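Local structure of beta-mannosidase (4CVU) at residues 364-376 against 557-569. The protein probably hydrolyses terminal beta-linked mannose residues from the non-reducing ends of mannosides, as a fungal family 2 glycoside hydrolase. Sequence-based numbering, arbitrary orientation.
Sequences ASGITPGNNWHFE and RYYNTTSGHIYGD. With NAG (2-acetamido-2-deoxy-beta-D-glucopyranose), chain D; NAG (2-acetamido-2-deoxy-beta-D-glucopyranose), chain F.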
loop_
_atom_site.group_PDB
_atom_site.type_symbol
_atom_site.label_atom_id
_atom_site.label_comp_id
_atom_site.label_asym_id
_atom_site.label_seq_id
_atom_site.Cartn_x
_atom_site.Cartn_y
_atom_site.Cartn_z
ATOM N N ALA A 364 54.423 -14.760 26.846
ATOM C CA ALA A 364 54.727 -15.622 27.994
ATOM C C ALA A 364 53.474 -15.966 28.804
ATOM O O ALA A 364 53.441 -16.997 29.477
ATOM C CB ALA A 364 55.764 -14.972 28.887
ATOM N N SER A 365 52.436 -15.129 28.730
ATOM C CA SER A 365 51.174 -15.454 29.354
ATOM C C SER A 365 50.390 -16.526 28.569
ATOM O O SER A 365 49.430 -17.097 29.088
ATOM C CB SER A 365 50.319 -14.200 29.579
ATOM O OG SER A 365 49.579 -13.828 28.437
ATOM N N GLY A 366 50.823 -16.816 27.341
ATOM C CA GLY A 366 50.214 -17.849 26.527
ATOM C C GLY A 366 49.400 -17.339 25.347
ATOM O O GLY A 366 48.714 -18.103 24.698
ATOM N N ILE A 367 49.480 -16.049 25.066
ATOM C CA ILE A 367 48.777 -15.455 23.934
ATOM C C ILE A 367 49.588 -15.609 22.651
ATOM O O ILE A 367 50.759 -15.264 22.607
ATOM C CB ILE A 367 48.472 -13.960 24.185
ATOM C CG1 ILE A 367 47.585 -13.824 25.421
ATOM C CG2 ILE A 367 47.766 -13.346 22.989
ATOM C CD1 ILE A 367 47.342 -12.398 25.878
ATOM N N THR A 368 48.957 -16.126 21.611
ATOM C CA THR A 368 49.544 -16.149 20.276
ATOM C C THR A 368 50.112 -14.793 19.819
ATOM O O THR A 368 49.432 -13.753 19.923
ATOM C CB THR A 368 48.542 -16.620 19.243
ATOM O OG1 THR A 368 47.889 -17.797 19.726
ATOM C CG2 THR A 368 49.224 -16.912 17.895
ATOM N N PRO A 369 51.347 -14.813 19.283
ATOM C CA PRO A 369 52.051 -13.630 18.768
ATOM C C PRO A 369 51.357 -13.072 17.544
ATOM O O PRO A 369 50.527 -13.748 16.935
ATOM C CB PRO A 369 53.442 -14.162 18.358
ATOM C CG PRO A 369 53.570 -15.469 19.008
ATOM C CD PRO A 369 52.180 -16.028 19.141
ATOM N N GLY A 370 51.711 -11.841 17.217
ATOM C CA GLY A 370 51.081 -11.097 16.157
ATOM C C GLY A 370 50.825 -9.669 16.591
ATOM O O GLY A 370 51.698 -9.000 17.152
ATOM N N ASN A 371 49.613 -9.202 16.298
ATOM C CA ASN A 371 49.226 -7.856 16.665
ATOM C C ASN A 371 47.872 -7.860 17.369
ATOM O O ASN A 371 46.988 -8.609 17.033
ATOM C CB ASN A 371 49.113 -6.993 15.423
ATOM C CG ASN A 371 50.419 -6.411 14.993
ATOM O OD1 ASN A 371 51.288 -7.117 14.501
ATOM N ND2 ASN A 371 50.568 -5.089 15.181
ATOM N N ASN A 372 47.729 -6.959 18.293
ATOM C CA ASN A 372 46.543 -6.845 19.051
ATOM C C ASN A 372 45.503 -6.286 18.147
ATOM O O ASN A 372 45.826 -5.785 17.073
ATOM C CB ASN A 372 46.767 -5.837 20.157
ATOM C CG ASN A 372 47.554 -6.397 21.290
ATOM O OD1 ASN A 372 47.020 -7.042 22.166
ATOM N ND2 ASN A 372 48.819 -6.120 21.291
ATOM N N TRP A 373 44.265 -6.381 18.580
ATOM C CA TRP A 373 43.150 -5.552 18.099
ATOM C C TRP A 373 42.118 -5.573 19.210
ATOM O O TRP A 373 41.283 -6.420 19.216
ATOM C CB TRP A 373 42.560 -6.070 16.780
ATOM C CG TRP A 373 41.609 -5.158 16.132
ATOM C CD1 TRP A 373 40.374 -4.797 16.567
ATOM C CD2 TRP A 373 41.825 -4.433 14.905
ATOM N NE1 TRP A 373 39.803 -3.913 15.684
ATOM C CE2 TRP A 373 40.676 -3.661 14.664
ATOM C CE3 TRP A 373 42.871 -4.358 14.016
ATOM C CZ2 TRP A 373 40.558 -2.829 13.582
ATOM C CZ3 TRP A 373 42.777 -3.513 12.932
ATOM C CH2 TRP A 373 41.594 -2.753 12.713
ATOM N N HIS A 374 42.222 -4.649 20.147
ATOM C CA HIS A 374 41.293 -4.539 21.246
ATOM C C HIS A 374 41.202 -3.129 21.828
ATOM O O HIS A 374 41.958 -2.268 21.497
ATOM C CB HIS A 374 41.556 -5.574 22.349
ATOM C CG HIS A 374 42.774 -5.309 23.167
ATOM N ND1 HIS A 374 44.007 -5.834 22.859
ATOM C CD2 HIS A 374 42.945 -4.582 24.290
ATOM C CE1 HIS A 374 44.881 -5.439 23.752
ATOM N NE2 HIS A 374 44.264 -4.678 24.631
ATOM N N PHE A 375 40.254 -2.957 22.729
ATOM C CA PHE A 375 40.004 -1.699 23.362
ATOM C C PHE A 375 40.301 -1.783 24.868
ATOM O O PHE A 375 40.129 -2.841 25.462
ATOM C CB PHE A 375 38.558 -1.307 23.116
ATOM C CG PHE A 375 38.268 -0.865 21.710
ATOM C CD1 PHE A 375 37.947 -1.781 20.719
ATOM C CD2 PHE A 375 38.294 0.488 21.379
ATOM C CE1 PHE A 375 37.669 -1.345 19.452
ATOM C CE2 PHE A 375 38.001 0.919 20.108
ATOM C CZ PHE A 375 37.713 0.012 19.145
ATOM N N GLU A 376 40.715 -0.678 25.472
ATOM C CA GLU A 376 40.891 -0.549 26.928
ATOM C C GLU A 376 40.221 0.722 27.455
ATOM O O GLU A 376 40.391 1.790 26.877
ATOM C CB GLU A 376 42.363 -0.496 27.283
ATOM C CG GLU A 376 43.131 -1.738 26.874
ATOM C CD GLU A 376 44.597 -1.678 27.215
ATOM O OE1 GLU A 376 45.034 -0.721 27.907
ATOM O OE2 GLU A 376 45.332 -2.587 26.769
ATOM N N ARG A 557 51.737 -3.090 8.990
ATOM C CA ARG A 557 52.245 -4.441 8.758
ATOM C C ARG A 557 51.921 -4.959 7.381
ATOM O O ARG A 557 52.722 -5.613 6.749
ATOM C CB ARG A 557 51.679 -5.442 9.778
ATOM C CG ARG A 557 52.442 -6.749 9.775
ATOM C CD ARG A 557 52.033 -7.645 10.904
ATOM N NE ARG A 557 52.664 -7.265 12.133
ATOM C CZ ARG A 557 53.896 -7.615 12.469
ATOM N NH1 ARG A 557 54.611 -8.313 11.637
ATOM N NH2 ARG A 557 54.416 -7.247 13.614
ATOM N N TYR A 558 50.714 -4.665 6.932
ATOM C CA TYR A 558 50.211 -5.230 5.692
ATOM C C TYR A 558 50.380 -6.761 5.748
ATOM O O TYR A 558 49.887 -7.394 6.631
ATOM C CB TYR A 558 50.879 -4.618 4.448
ATOM C CG TYR A 558 50.710 -3.156 4.261
ATOM C CD1 TYR A 558 49.488 -2.638 3.976
ATOM C CD2 TYR A 558 51.772 -2.290 4.342
ATOM C CE1 TYR A 558 49.304 -1.309 3.790
ATOM C CE2 TYR A 558 51.601 -0.932 4.175
ATOM C CZ TYR A 558 50.345 -0.463 3.879
ATOM O OH TYR A 558 50.110 0.832 3.713
ATOM N N TYR A 559 51.111 -7.318 4.804
ATOM C CA TYR A 559 51.213 -8.756 4.620
ATOM C C TYR A 559 52.609 -9.279 5.031
ATOM O O TYR A 559 53.014 -10.351 4.626
ATOM C CB TYR A 559 50.686 -9.159 3.206
ATOM C CG TYR A 559 49.541 -8.193 2.799
ATOM C CD1 TYR A 559 48.518 -7.858 3.725
ATOM C CD2 TYR A 559 49.555 -7.505 1.611
ATOM C CE1 TYR A 559 47.527 -6.916 3.439
ATOM C CE2 TYR A 559 48.569 -6.553 1.318
ATOM C CZ TYR A 559 47.550 -6.257 2.225
ATOM O OH TYR A 559 46.588 -5.326 1.905
ATOM N N ASN A 560 53.306 -8.503 5.851
ATOM C CA ASN A 560 54.577 -8.917 6.458
ATOM C C ASN A 560 54.265 -9.776 7.659
ATOM O O ASN A 560 54.417 -9.331 8.792
ATOM C CB ASN A 560 55.415 -7.724 6.922
ATOM C CG ASN A 560 55.916 -6.865 5.776
ATOM O OD1 ASN A 560 56.819 -7.256 5.044
ATOM N ND2 ASN A 560 55.324 -5.676 5.627
ATOM N N THR A 561 53.826 -11.003 7.400
ATOM C CA THR A 561 53.309 -11.870 8.452
ATOM C C THR A 561 54.152 -13.118 8.640
ATOM O O THR A 561 55.004 -13.457 7.801
ATOM C CB THR A 561 51.865 -12.280 8.161
ATOM O OG1 THR A 561 51.812 -12.940 6.907
ATOM C CG2 THR A 561 50.953 -11.060 8.144
ATOM N N THR A 562 53.915 -13.788 9.762
ATOM C CA THR A 562 54.596 -15.030 10.071
ATOM C C THR A 562 53.540 -16.120 10.216
ATOM O O THR A 562 52.445 -15.874 10.766
ATOM C CB THR A 562 55.397 -14.909 11.377
ATOM O OG1 THR A 562 56.339 -13.834 11.270
ATOM C CG2 THR A 562 56.136 -16.204 11.669
ATOM N N SER A 563 53.852 -17.317 9.715
ATOM C CA SER A 563 52.954 -18.476 9.877
ATOM C C SER A 563 52.720 -18.751 11.365
ATOM O O SER A 563 53.626 -18.641 12.183
ATOM C CB SER A 563 53.550 -19.707 9.209
ATOM O OG SER A 563 54.887 -19.893 9.667
ATOM N N GLY A 564 51.488 -19.078 11.723
ATOM C CA GLY A 564 51.171 -19.355 13.117
ATOM C C GLY A 564 50.782 -18.108 13.916
ATOM O O GLY A 564 50.114 -18.223 14.937
ATOM N N HIS A 565 51.212 -16.920 13.491
ATOM C CA HIS A 565 50.863 -15.680 14.204
ATOM C C HIS A 565 49.484 -15.194 13.804
ATOM O O HIS A 565 48.987 -15.562 12.743
ATOM C CB HIS A 565 51.879 -14.599 13.926
ATOM C CG HIS A 565 53.230 -14.888 14.497
ATOM N ND1 HIS A 565 54.142 -13.898 14.781
ATOM C CD2 HIS A 565 53.822 -16.050 14.850
ATOM C CE1 HIS A 565 55.246 -14.435 15.270
ATOM N NE2 HIS A 565 55.072 -15.740 15.335
ATOM N N ILE A 566 48.874 -14.374 14.660
ATOM C CA ILE A 566 47.496 -13.882 14.441
ATOM C C ILE A 566 47.483 -12.352 14.492
ATOM O O ILE A 566 48.124 -11.758 15.360
ATOM C CB ILE A 566 46.548 -14.426 15.509
ATOM C CG1 ILE A 566 46.372 -15.925 15.330
ATOM C CG2 ILE A 566 45.178 -13.733 15.426
ATOM C CD1 ILE A 566 45.703 -16.601 16.501
ATOM N N TYR A 567 46.744 -11.736 13.575
ATOM C CA TYR A 567 46.716 -10.308 13.452
ATOM C C TYR A 567 45.298 -9.872 13.146
ATOM O O TYR A 567 44.570 -10.547 12.436
ATOM C CB TYR A 567 47.584 -9.828 12.281
ATOM C CG TYR A 567 48.962 -10.439 12.222
ATOM C CD1 TYR A 567 49.179 -11.652 11.574
ATOM C CD2 TYR A 567 50.036 -9.828 12.853
ATOM C CE1 TYR A 567 50.456 -12.221 11.525
ATOM C CE2 TYR A 567 51.321 -10.391 12.808
ATOM C CZ TYR A 567 51.511 -11.589 12.144
ATOM O OH TYR A 567 52.778 -12.175 12.100
ATOM N N GLY A 568 44.929 -8.719 13.645
ATOM C CA GLY A 568 43.759 -8.026 13.120
ATOM C C GLY A 568 42.420 -8.504 13.577
ATOM O O GLY A 568 42.283 -9.521 14.226
ATOM N N ASP A 569 41.407 -7.731 13.210
ATOM C CA ASP A 569 40.041 -8.136 13.369
ATOM C C ASP A 569 39.585 -9.019 12.195
ATOM O O ASP A 569 40.284 -9.123 11.189
ATOM C CB ASP A 569 39.120 -6.911 13.540
ATOM C CG ASP A 569 39.207 -5.908 12.408
ATOM O OD1 ASP A 569 40.121 -6.025 11.547
ATOM O OD2 ASP A 569 38.311 -4.970 12.373
HETATM C C1 NAG D . 55.661 -4.666 4.626
HETATM C C2 NAG D . 55.102 -4.552 3.210
HETATM C C3 NAG D . 55.701 -3.387 2.426
HETATM C C4 NAG D . 55.622 -2.110 3.253
HETATM C C5 NAG D . 56.223 -2.343 4.634
HETATM C C6 NAG D . 56.054 -1.140 5.549
HETATM C C7 NAG D . 54.350 -6.731 2.393
HETATM C C8 NAG D . 54.751 -8.003 1.697
HETATM N N2 NAG D . 55.318 -5.817 2.538
HETATM O O3 NAG D . 54.980 -3.277 1.209
HETATM O O4 NAG D . 56.320 -1.041 2.651
HETATM O O5 NAG D . 55.540 -3.399 5.262
HETATM O O6 NAG D . 54.714 -0.748 5.594
HETATM O O7 NAG D . 53.179 -6.570 2.783
HETATM C C1 NAG F . 56.760 -5.275 15.856
HETATM C C2 NAG F . 57.962 -4.318 15.997
HETATM C C3 NAG F . 58.777 -4.245 14.724
HETATM C C4 NAG F . 59.134 -5.633 14.263
HETATM C C5 NAG F . 57.857 -6.461 14.114
HETATM C C6 NAG F . 58.154 -7.909 13.728
HETATM C C7 NAG F . 57.490 -2.586 17.671
HETATM C C8 NAG F . 57.012 -1.184 17.983
HETATM N N2 NAG F . 57.534 -2.982 16.392
HETATM O O3 NAG F . 59.947 -3.540 15.046
HETATM O O4 NAG F . 59.816 -5.552 13.040
HETATM O O5 NAG F . 57.228 -6.495 15.358
HETATM O O6 NAG F . 56.937 -8.530 13.383
HETATM O O7 NAG F . 57.822 -3.328 18.584
HETATM O O HOH W 1 46.105 -6.092 14.528
#
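Asn371 OD1 takes a hydrogen bond from Arg557 NE at 2.7 Å, bent to 132° at the hydrogen, with the donor above the carbonyl plane rather than on a lone pair. Asn371 and Trp373 bury the largest areas between segments 364-376 and 557-569. The same OD1 sits in plane at the edge of the Tyr567 ring, 3.4 Å from Tyr567 CD2, and that ring in turn places CE2 over one face of the Arg557 guanidinium. Further bonds fix the guanidinium: Arg557 NH1 donates to Asn560 O, and NH1 and NH2 both reach O6 of the chain F sugar, at 2.9 Å and 2.8 Å respectively. Asn371 ND2 is satisfied by Ser355 O and Trp543 O. Backbone pairing beside these side chains is a single beta bridge, Gly370 with Ile566, made by Ile566 N to Pro369 O at 2.9 Å and by Asn371 N to Ile566 O. It joins the run into strand 374-377 to the loop between strands 554-556 and 570-572, which carries the N-glycan on Asn560. Strand 374-377 pairs antiparallel with 380-389, whose parallel neighbours such as 418-421 are consistent with this family's (beta/alpha)8 barrel. With Trp373 CG anti to the backbone N (chi1 -170°), the indole swings toward Gly568 and Asp569, whose carboxylate stacks on it, offset toward the rim, planes 15° apart. Asp569 CB lies over the face of the Trp373 five-membered ring, 3.7 Å from its centroid, a CH-pi contact. At the other end, Pro369 CB makes another over one face of His565, 3.6 Å from its ring centroid, while Thr562 CB covers the opposite face.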